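Local coordinates for protein quinone oxidoreductase 1 (Escherichia coli, PDB 1QOR) that catalyses the NADPH-dependent reduction of quinones to 1,4-benzosemiquinones, working as a homodimer of the zinc-containing alcohol dehydrogenase family, at residues A[117-122]-A[322-327]; A[110-115]-A[286-291]. All coordinates share one frame; numbering follows the deposited sequence.

Interaction 1. Residues A[117-122]-A[322-327]; sequences QAAASF and SSLLIP
The peptide group joining Ala119 to Ala120 is met over one face by the CD2 methyl of Leu324, which sits almost straight above the carbonyl carbon, CD2 to Ala119 C 3.6 Å. The next carbonyl along the helix, that of Ala120, is approached at its edge: Ser322 OG donates to Ala120 O over 2.7 Å, lying in the carbonyl plane on a lone pair, with a C=O...OG angle of 141°. The serine CB rests beside the same residue, 4.0 Å from Ala120 CB. At Leu324, chi1 -71° swings the isobutyl group off the strand so that CD2 reaches the helix and presses tightly on Ala119 CB at 3.5 Å. Beside these contacts a water bridges the two segments, 2.8 Å from Ala119 O and 2.8 Å from Ser323 O. Within the helix, Ser121 OG turns back to Gln117 O instead of crossing. With an alanine at Ser322, Ala120 O would probably lose its hydroxyl donor, leaving apolar contact and the water to join the two segments. Ser322 also lies close to Gly152, an NADP(+)-binding residue, and its side chain is about 6 Å from the bound NADPH. Beyond it runs the C-terminal strand of the alcohol dehydrogenase fold, 324-326, parallel to 301-303 and antiparallel to 37-39 in the sheet of the GroES-like catalytic domain, with the start of helix 115-135 packed against it.

Interaction 2. Residues A[110-115]-A[286-291]; sequences PAAISF and LIASGV
A type I beta turn from Pro110 to Ile113, in the loop between strand 106-108 and helix 115-135, packs through Ala112 and Ile113 on the last turn of helix 273-288. Both pairs that meet are apolar. Ile113 starts toward the helix, and with chi2 178° its longer branch stays extended out to CD1, a methyl that lies 4.4 Å from the CG2 branch of Ile287. Nearer the surface, the methyl of Ala112 points at the helix and meets the flank of the Ala288 methyl, CB to CB 4.5 Å. No hydrogen bond crosses, and the separations make this a light contact, buried at the isoleucines and exposed at the alanines. Phe284, one turn earlier on the same helix, also touches Ile113 and Pro110.

Each partner is shaped by its own bonds. The turn is closed by Ile113 N to Pro110 O at 2.8 Å. On the other side the helix ends in a Schellman motif: Gly290, with positive phi of 74°, gives its N to Ile287 O at 2.9 Å, and a weak bond joins Val291 N to Leu286 O. After the turn, Ser114 OG caps the backbone N of Gln117 while Gln117 OE1 accepts from Ser114 N, a capping box. The contact thus packs a capped helix start on a Schellman-terminated helix end, within the two-domain fold of the medium-chain dehydrogenases.

How the interactions relate
From the N terminus, the chain passes the turn of 110-115 and runs straight into helix 115-135, whose first turns carry 117-122. It then builds the six-stranded parallel sheet of the nucleotide-binding domain before helix 273-288 brings 286-291 back to the turn, closing interaction 2. The chain continues to 322-327, which meets 117-122 in interaction 1, so the two loops cross rather than nest. The contacts also touch: Ser121 OG lies 3.5 Å from Ile287 CD1, and Ala118 N 4.1 Å from Ile113 CG2. Together they fix the start of helix 115-135 between the returning helix and the C-terminal strand.

Interaction 1. Residues A[117-122]-A[322-327]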
ATOM      1  N   GLN A 117      35.034   0.846   1.858  1.00 27.95           N
ATOM      2  CA  GLN A 117      33.995  -0.074   2.320  1.00 28.16           C
ATOM      3  C   GLN A 117      32.772   0.704   2.713  1.00 26.66           C
ATOM      4  O   GLN A 117      31.644   0.256   2.499  1.00 26.30           O
ATOM      5  CB  GLN A 117      34.426  -0.867   3.549  1.00 29.07           C
ATOM      6  CG  GLN A 117      35.403  -1.965   3.276  1.00 32.68           C
ATOM      7  CD  GLN A 117      35.866  -2.616   4.569  1.00 36.27           C
ATOM      8  OE1 GLN A 117      36.287  -1.934   5.520  1.00 37.10           O
ATOM      9  NE2 GLN A 117      35.739  -3.937   4.638  1.00 37.77           N
ATOM     10  N   ALA A 118      33.015   1.852   3.334  1.00 25.42           N
ATOM     11  CA  ALA A 118      31.958   2.726   3.803  1.00 24.48           C
ATOM     12  C   ALA A 118      31.153   3.320   2.638  1.00 23.81           C
ATOM     13  O   ALA A 118      29.922   3.228   2.626  1.00 24.00           O
ATOM     14  CB  ALA A 118      32.549   3.811   4.681  1.00 24.21           C
ATOM     15  N   ALA A 119      31.838   3.847   1.629  1.00 22.49           N
ATOM     16  CA  ALA A 119      31.170   4.436   0.471  1.00 22.36           C
ATOM     17  C   ALA A 119      30.537   3.369  -0.442  1.00 22.85           C
ATOM     18  O   ALA A 119      29.770   3.695  -1.379  1.00 22.98           O
ATOM     19  CB  ALA A 119      32.161   5.298  -0.337  1.00 21.36           C
ATOM     20  N   ALA A 120      30.906   2.102  -0.244  1.00 21.05           N
ATOM     21  CA  ALA A 120      30.336   1.048  -1.067  1.00 20.06           C
ATOM     22  C   ALA A 120      29.008   0.547  -0.438  1.00 20.14           C
ATOM     23  O   ALA A 120      28.149  -0.069  -1.108  1.00 19.60           O
ATOM     24  CB  ALA A 120      31.340  -0.140  -1.159  1.00 17.86           C
ATOM     25  N   SER A 121      28.789   0.883   0.825  1.00 19.94           N
ATOM     26  CA  SER A 121      27.671   0.281   1.504  1.00 19.55           C
ATOM     27  C   SER A 121      26.838   1.104   2.440  1.00 19.00           C
ATOM     28  O   SER A 121      25.887   0.558   3.016  1.00 18.01           O
ATOM     29  CB  SER A 121      28.264  -0.842   2.354  1.00 20.79           C
ATOM     30  OG  SER A 121      29.119  -0.248   3.339  1.00 21.58           O
ATOM     31  N   PHE A 122      27.186   2.365   2.663  1.00 18.27           N
ATOM     32  CA  PHE A 122      26.404   3.153   3.625  1.00 18.80           C
ATOM     33  C   PHE A 122      24.933   3.447   3.204  1.00 18.86           C
ATOM     34  O   PHE A 122      23.992   3.062   3.894  1.00 19.51           O
ATOM     35  CB  PHE A 122      27.160   4.427   4.040  1.00 18.07           C
ATOM     36  CG  PHE A 122      26.661   5.029   5.338  1.00 18.56           C
ATOM     37  CD1 PHE A 122      26.668   4.280   6.519  1.00 17.67           C
ATOM     38  CD2 PHE A 122      26.153   6.329   5.370  1.00 18.02           C
ATOM     39  CE1 PHE A 122      26.175   4.821   7.714  1.00 17.71           C
ATOM     40  CE2 PHE A 122      25.660   6.876   6.561  1.00 17.18           C
ATOM     41  CZ  PHE A 122      25.673   6.123   7.730  1.00 18.74           C
ATOM     42  N   SER A 322      28.532  -2.960  -5.602  1.00 21.51           N
ATOM     43  CA  SER A 322      28.804  -1.545  -5.635  1.00 21.23           C
ATOM     44  C   SER A 322      29.976  -1.052  -6.506  1.00 23.31           C
ATOM     45  O   SER A 322      30.894  -1.813  -6.873  1.00 22.82           O
ATOM     46  CB  SER A 322      29.008  -1.093  -4.217  1.00 21.35           C
ATOM     47  OG  SER A 322      27.875  -1.399  -3.426  1.00 22.53           O
ATOM     48  N   SER A 323      29.875   0.227  -6.897  1.00 24.46           N
ATOM     49  CA  SER A 323      30.872   0.951  -7.680  1.00 23.85           C
ATOM     50  C   SER A 323      31.312   2.126  -6.819  1.00 24.21           C
ATOM     51  O   SER A 323      30.621   2.528  -5.844  1.00 23.15           O
ATOM     52  CB  SER A 323      30.289   1.493  -8.991  1.00 25.53           C
ATOM     53  OG  SER A 323      29.988   0.467  -9.931  1.00 26.97           O
ATOM     54  N   LEU A 324      32.454   2.693  -7.168  1.00 24.46           N
ATOM     55  CA  LEU A 324      32.952   3.821  -6.416  1.00 26.31           C
ATOM     56  C   LEU A 324      33.638   4.807  -7.323  1.00 27.25           C
ATOM     57  O   LEU A 324      34.075   4.447  -8.419  1.00 27.03           O
ATOM     58  CB  LEU A 324      33.994   3.365  -5.397  1.00 26.33           C
ATOM     59  CG  LEU A 324      33.595   2.577  -4.165  1.00 27.24           C
ATOM     60  CD1 LEU A 324      34.871   2.084  -3.500  1.00 27.23           C
ATOM     61  CD2 LEU A 324      32.793   3.446  -3.202  1.00 27.23           C
ATOM     62  N   LEU A 325      33.657   6.056  -6.874  1.00 27.59           N
ATOM     63  CA  LEU A 325      34.390   7.122  -7.544  1.00 29.23           C
ATOM     64  C   LEU A 325      35.494   7.493  -6.545  1.00 29.04           C
ATOM     65  O   LEU A 325      35.248   7.669  -5.335  1.00 26.65           O
ATOM     66  CB  LEU A 325      33.522   8.360  -7.829  1.00 29.56           C
ATOM     67  CG  LEU A 325      32.475   8.301  -8.943  1.00 31.17           C
ATOM     68  CD1 LEU A 325      31.752   9.694  -9.005  1.00 31.14           C
ATOM     69  CD2 LEU A 325      33.109   7.926 -10.301  1.00 29.27           C
ATOM     70  N   ILE A 326      36.719   7.555  -7.043  1.00 31.17           N
ATOM     71  CA  ILE A 326      37.858   7.891  -6.193  1.00 34.12           C
ATOM     72  C   ILE A 326      38.367   9.270  -6.582  1.00 35.77           C
ATOM     73  O   ILE A 326      38.690   9.498  -7.753  1.00 35.92           O
ATOM     74  CB  ILE A 326      39.023   6.852  -6.344  1.00 33.97           C
ATOM     75  CG1 ILE A 326      38.465   5.425  -6.268  1.00 33.12           C
ATOM     76  CG2 ILE A 326      40.061   7.073  -5.252  1.00 31.97           C
ATOM     77  CD1 ILE A 326      37.757   5.108  -4.959  1.00 31.86           C
ATOM     78  N   PRO A 327      38.305  10.230  -5.640  1.00 38.04           N
ATOM     79  CA  PRO A 327      38.729  11.630  -5.753  1.00 39.68           C
ATOM     80  C   PRO A 327      40.239  11.692  -5.971  1.00 41.76           C
ATOM     81  O   PRO A 327      40.686  12.625  -6.674  1.00 43.56           O
ATOM     82  CB  PRO A 327      38.405  12.201  -4.372  1.00 39.28           C
ATOM     83  CG  PRO A 327      37.320  11.357  -3.882  1.00 39.13           C
ATOM     84  CD  PRO A 327      37.732   9.978  -4.309  1.00 38.38           C
ATOM     85  OXT PRO A 327      40.960  10.826  -5.406  1.00 43.00           O
TER
HETATM   86  O   HOH W   1      28.740   2.847  -3.838  1.00 20.37           O

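Interaction 2. Residues A[110-115]-A[286-291]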
ATOM      1  N   PRO A 110      33.908   3.529  12.199  1.00 34.22           N
ATOM      2  CA  PRO A 110      34.782   2.832  13.142  1.00 32.86           C
ATOM      3  C   PRO A 110      36.103   2.549  12.395  1.00 32.04           C
ATOM      4  O   PRO A 110      36.117   2.326  11.181  1.00 30.76           O
ATOM      5  CB  PRO A 110      34.020   1.534  13.408  1.00 34.01           C
ATOM      6  CG  PRO A 110      32.545   1.926  13.134  1.00 33.50           C
ATOM      7  CD  PRO A 110      32.711   2.722  11.888  1.00 33.67           C
ATOM      8  N   ALA A 111      37.200   2.495  13.140  1.00 32.40           N
ATOM      9  CA  ALA A 111      38.525   2.246  12.581  1.00 31.45           C
ATOM     10  C   ALA A 111      38.572   1.045  11.677  1.00 31.16           C
ATOM     11  O   ALA A 111      39.247   1.072  10.654  1.00 32.06           O
ATOM     12  CB  ALA A 111      39.537   2.075  13.694  1.00 32.01           C
ATOM     13  N   ALA A 112      37.848  -0.006  12.034  1.00 30.45           N
ATOM     14  CA  ALA A 112      37.854  -1.235  11.246  1.00 30.31           C
ATOM     15  C   ALA A 112      37.238  -1.116   9.864  1.00 30.35           C
ATOM     16  O   ALA A 112      37.314  -2.045   9.040  1.00 29.89           O
ATOM     17  CB  ALA A 112      37.144  -2.321  12.011  1.00 30.36           C
ATOM     18  N   ILE A 113      36.580   0.002   9.600  1.00 30.07           N
ATOM     19  CA  ILE A 113      35.931   0.122   8.318  1.00 29.15           C
ATOM     20  C   ILE A 113      36.626   1.136   7.458  1.00 28.64           C
ATOM     21  O   ILE A 113      36.806   2.272   7.878  1.00 28.00           O
ATOM     22  CB  ILE A 113      34.428   0.410   8.516  1.00 30.58           C
ATOM     23  CG1 ILE A 113      33.820  -0.734   9.376  1.00 29.83           C
ATOM     24  CG2 ILE A 113      33.706   0.518   7.129  1.00 30.43           C
ATOM     25  CD1 ILE A 113      32.392  -0.582   9.697  1.00 30.31           C
ATOM     26  N   SER A 114      37.075   0.693   6.282  1.00 27.33           N
ATOM     27  CA  SER A 114      37.767   1.559   5.355  1.00 27.34           C
ATOM     28  C   SER A 114      36.829   2.534   4.614  1.00 28.40           C
ATOM     29  O   SER A 114      35.627   2.273   4.464  1.00 28.77           O
ATOM     30  CB  SER A 114      38.493   0.709   4.347  1.00 25.42           C
ATOM     31  OG  SER A 114      37.628   0.331   3.313  1.00 24.52           O
ATOM     32  N   PHE A 115      37.407   3.590   4.047  1.00 28.78           N
ATOM     33  CA  PHE A 115      36.617   4.592   3.331  1.00 29.79           C
ATOM     34  C   PHE A 115      35.948   3.978   2.138  1.00 30.26           C
ATOM     35  O   PHE A 115      34.802   4.316   1.862  1.00 30.22           O
ATOM     36  CB  PHE A 115      37.458   5.807   2.899  1.00 29.05           C
ATOM     37  CG  PHE A 115      37.887   6.665   4.042  1.00 28.11           C
ATOM     38  CD1 PHE A 115      36.975   7.089   4.975  1.00 28.35           C
ATOM     39  CD2 PHE A 115      39.206   7.059   4.172  1.00 28.86           C
ATOM     40  CE1 PHE A 115      37.371   7.909   6.044  1.00 30.15           C
ATOM     41  CE2 PHE A 115      39.609   7.870   5.222  1.00 28.64           C
ATOM     42  CZ  PHE A 115      38.694   8.293   6.159  1.00 29.27           C
ATOM     43  N   LEU A 286      27.891  -5.457  11.455  1.00 25.40           N
ATOM     44  CA  LEU A 286      27.772  -6.582  10.536  1.00 25.14           C
ATOM     45  C   LEU A 286      28.905  -6.610   9.521  1.00 25.60           C
ATOM     46  O   LEU A 286      29.299  -7.683   9.055  1.00 25.43           O
ATOM     47  CB  LEU A 286      26.433  -6.515   9.816  1.00 25.06           C
ATOM     48  CG  LEU A 286      25.230  -7.420  10.174  1.00 27.64           C
ATOM     49  CD1 LEU A 286      25.331  -8.240  11.464  1.00 25.60           C
ATOM     50  CD2 LEU A 286      23.980  -6.553  10.154  1.00 27.24           C
ATOM     51  N   ILE A 287      29.392  -5.433   9.129  1.00 25.87           N
ATOM     52  CA  ILE A 287      30.512  -5.347   8.184  1.00 25.99           C
ATOM     53  C   ILE A 287      31.853  -5.660   8.901  1.00 26.90           C
ATOM     54  O   ILE A 287      32.688  -6.402   8.360  1.00 27.98           O
ATOM     55  CB  ILE A 287      30.592  -3.957   7.529  1.00 25.05           C
ATOM     56  CG1 ILE A 287      29.422  -3.768   6.583  1.00 25.98           C
ATOM     57  CG2 ILE A 287      31.900  -3.794   6.775  1.00 23.47           C
ATOM     58  CD1 ILE A 287      29.245  -2.326   6.147  1.00 27.91           C
ATOM     59  N   ALA A 288      32.050  -5.076  10.091  1.00 25.75           N
ATOM     60  CA  ALA A 288      33.250  -5.292  10.895  1.00 25.36           C
ATOM     61  C   ALA A 288      33.393  -6.768  11.244  1.00 25.65           C
ATOM     62  O   ALA A 288      34.496  -7.320  11.229  1.00 26.37           O
ATOM     63  CB  ALA A 288      33.199  -4.480  12.156  1.00 23.18           C
ATOM     64  N   SER A 289      32.281  -7.425  11.534  1.00 25.36           N
ATOM     65  CA  SER A 289      32.356  -8.817  11.886  1.00 24.33           C
ATOM     66  C   SER A 289      32.427  -9.705  10.663  1.00 24.34           C
ATOM     67  O   SER A 289      32.494 -10.933  10.806  1.00 23.84           O
ATOM     68  CB  SER A 289      31.188  -9.212  12.775  1.00 24.04           C
ATOM     69  OG  SER A 289      30.041  -9.353  11.983  1.00 27.26           O
ATOM     70  N   GLY A 290      32.459  -9.111   9.468  1.00 23.83           N
ATOM     71  CA  GLY A 290      32.528  -9.914   8.251  1.00 22.99           C
ATOM     72  C   GLY A 290      31.252 -10.655   7.805  1.00 24.49           C
ATOM     73  O   GLY A 290      31.288 -11.469   6.869  1.00 24.53           O
ATOM     74  N   VAL A 291      30.126 -10.405   8.475  1.00 24.48           N
ATOM     75  CA  VAL A 291      28.863 -11.027   8.116  1.00 24.28           C
ATOM     76  C   VAL A 291      28.399 -10.436   6.779  1.00 25.29           C
ATOM     77  O   VAL A 291      27.740 -11.114   5.979  1.00 25.73           O
ATOM     78  CB  VAL A 291      27.791 -10.802   9.200  1.00 24.33           C
ATOM     79  CG1 VAL A 291      26.437 -11.331   8.734  1.00 24.09           C
ATOM     80  CG2 VAL A 291      28.213 -11.462  10.479  1.00 22.48           C
TER